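Local atomic coordinates of beta-ketoacyl synthase (Burkholderia phymatum, PDB entry 4EWG), a protein that probably catalyses the condensation step that elongates acyl chains on acyl carrier protein, as a 3-oxoacyl-[acyl-carrier-protein] synthase of the thiolase-like superfamily. Residues A[257-262]-A[351-356]. Sequence-based numbering, arbitrary orientation.
Sequences IHAEIV and WTIEMM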
loop_
_atom_site.group_PDB
_atom_site.type_symbol
_atom_site.label_atom_id
_atom_site.label_comp_id
_atom_site.label_asym_id
_atom_site.label_seq_id
_atom_site.Cartn_x
_atom_site.Cartn_y
_atom_site.Cartn_z
ATOM N N ILE A 257 14.562 2.555 25.346
ATOM C CA ILE A 257 13.229 2.169 24.862
ATOM C C ILE A 257 12.232 3.289 25.142
ATOM O O ILE A 257 12.030 3.623 26.310
ATOM C CB ILE A 257 12.742 0.900 25.586
ATOM C CG1 ILE A 257 13.641 -0.304 25.210
ATOM C CG2 ILE A 257 11.289 0.647 25.259
ATOM C CD1 ILE A 257 13.460 -1.510 26.105
ATOM N N HIS A 258 11.607 3.848 24.086
ATOM C CA HIS A 258 10.721 5.019 24.218
ATOM C C HIS A 258 9.343 4.647 24.680
ATOM O O HIS A 258 8.703 5.392 25.398
ATOM C CB HIS A 258 10.618 5.783 22.890
ATOM C CG HIS A 258 11.912 6.465 22.468
ATOM N ND1 HIS A 258 12.491 7.446 23.198
ATOM C CD2 HIS A 258 12.720 6.277 21.360
ATOM C CE1 HIS A 258 13.613 7.842 22.606
ATOM N NE2 HIS A 258 13.766 7.121 21.476
ATOM N N ALA A 259 8.863 3.501 24.230
ATOM C CA ALA A 259 7.510 3.003 24.552
ATOM C C ALA A 259 7.397 1.592 24.039
ATOM O O ALA A 259 8.280 1.108 23.320
ATOM C CB ALA A 259 6.433 3.873 23.919
ATOM N N GLU A 260 6.320 0.915 24.430
ATOM C CA GLU A 260 5.980 -0.397 23.890
ATOM C C GLU A 260 4.640 -0.254 23.191
ATOM O O GLU A 260 3.753 0.442 23.686
ATOM C CB GLU A 260 5.888 -1.457 25.003
ATOM C CG GLU A 260 5.358 -2.800 24.536
ATOM C CD GLU A 260 5.406 -3.892 25.601
ATOM O OE1 GLU A 260 5.525 -3.582 26.811
ATOM O OE2 GLU A 260 5.319 -5.068 25.222
ATOM N N ILE A 261 4.491 -0.919 22.053
ATOM C CA ILE A 261 3.220 -0.930 21.343
ATOM C C ILE A 261 2.491 -2.127 21.824
ATOM O O ILE A 261 3.037 -3.258 21.737
ATOM C CB ILE A 261 3.382 -1.086 19.829
ATOM C CG1 ILE A 261 4.320 -0.028 19.272
ATOM C CG2 ILE A 261 2.010 -1.024 19.136
ATOM C CD1 ILE A 261 4.603 -0.250 17.790
ATOM N N VAL A 262 1.282 -1.918 22.354
ATOM C CA VAL A 262 0.542 -3.024 22.975
ATOM C C VAL A 262 -0.761 -3.374 22.277
ATOM O O VAL A 262 -1.273 -4.474 22.461
ATOM C CB VAL A 262 0.304 -2.796 24.494
ATOM C CG1 VAL A 262 1.632 -2.954 25.276
ATOM C CG2 VAL A 262 -0.327 -1.437 24.778
ATOM N N TRP A 351 4.737 12.261 18.559
ATOM C CA TRP A 351 4.503 13.347 19.523
ATOM C C TRP A 351 3.710 12.885 20.705
ATOM O O TRP A 351 3.963 13.339 21.810
ATOM C CB TRP A 351 3.837 14.522 18.848
ATOM C CG TRP A 351 4.772 15.214 17.861
ATOM C CD1 TRP A 351 5.993 14.752 17.399
ATOM C CD2 TRP A 351 4.571 16.474 17.190
ATOM N NE1 TRP A 351 6.532 15.614 16.525
ATOM C CE2 TRP A 351 5.713 16.668 16.346
ATOM C CE3 TRP A 351 3.584 17.432 17.210
ATOM C CZ2 TRP A 351 5.858 17.781 15.558
ATOM C CZ3 TRP A 351 3.721 18.558 16.394
ATOM C CH2 TRP A 351 4.843 18.729 15.590
ATOM N N THR A 352 2.758 11.965 20.501
ATOM C CA THR A 352 2.003 11.388 21.617
ATOM C C THR A 352 2.925 10.628 22.610
ATOM O O THR A 352 2.718 10.699 23.808
ATOM C CB THR A 352 0.866 10.468 21.122
ATOM O OG1 THR A 352 -0.059 11.257 20.403
ATOM C CG2 THR A 352 0.132 9.791 22.257
ATOM N N ILE A 353 3.922 9.910 22.098
ATOM C CA ILE A 353 4.889 9.214 22.952
ATOM C C ILE A 353 5.809 10.215 23.679
ATOM O O ILE A 353 6.099 10.049 24.859
ATOM C CB ILE A 353 5.739 8.218 22.167
ATOM C CG1 ILE A 353 4.887 7.054 21.659
ATOM C CG2 ILE A 353 6.826 7.632 23.044
ATOM C CD1 ILE A 353 5.608 6.221 20.635
ATOM N N GLU A 354 6.215 11.261 22.983
ATOM C CA GLU A 354 7.017 12.310 23.592
ATOM C C GLU A 354 6.256 12.999 24.730
ATOM O O GLU A 354 6.814 13.254 25.790
ATOM C CB GLU A 354 7.424 13.366 22.568
ATOM C CG GLU A 354 8.227 12.831 21.403
ATOM C CD GLU A 354 9.708 12.651 21.699
ATOM O OE1 GLU A 354 10.071 12.320 22.846
ATOM O OE2 GLU A 354 10.513 12.832 20.753
ATOM N N MET A 355 4.972 13.271 24.513
ATOM C CA MET A 355 4.164 13.885 25.528
ATOM C C MET A 355 3.965 12.934 26.700
ATOM O O MET A 355 4.099 13.337 27.861
ATOM C CB MET A 355 2.839 14.298 24.933
ATOM C CG MET A 355 2.987 15.444 23.951
ATOM S SD MET A 355 1.408 16.134 23.434
ATOM C CE MET A 355 0.708 14.721 22.587
ATOM N N MET A 356 3.684 11.674 26.408
ATOM C CA MET A 356 3.527 10.660 27.457
ATOM C C MET A 356 4.750 10.557 28.325
ATOM O O MET A 356 4.620 10.496 29.520
ATOM C CB MET A 356 3.221 9.270 26.868
ATOM C CG MET A 356 3.235 8.148 27.901
ATOM S SD MET A 356 2.577 6.589 27.315
ATOM C CE MET A 356 3.925 5.900 26.364
#
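A259 and I353 bury equal areas, 44 Å² each, and of the CA atoms across the contact those of A259 and I353 are the closest pair, 6.9 Å apart. The methyl of A259 points at the helix and is met by the whole branched end of the isoleucine: CG2 of I353 lies 3.9 Å from CB of A259, and CD1 of I353 is 4.1 Å from that same CB. A chi1 of -67° sets CG2 of I353 opposite the backbone N and beside the carbonyl carbon, which also brings this methyl to 3.8 Å from O of H258, a van der Waals approach to the peptide oxygen. H258 adds its CB, 4.2 Å from CG2 of I353, while its imidazole is engaged by D91 through NE2 and by K357 through ND1. One helical turn on from I353, M356 sends its chain out with CG anti to the backbone N (chi1 172°). The bend at chi3 (79°) turns CE towards the alanine. It is this methyl, not the sulfur, that lies 4.0 Å from A259 CB. The alanine methyl is thus touched by both helix residues. No hydrogen bond crosses, and the contact, 138 Å² in all, is mainly apolar packing among four buried residues, with the peptide oxygen of H258 as the polar atom touched. It joins helix 344-358 to strand 259-268 in the large mixed sheet of the thiolase-like fold. That strand runs antiparallel between 8-16 and 402-409; the helix also rests on the first of these through I353 against I10, and reaches strand 299-303 through T352 and M355.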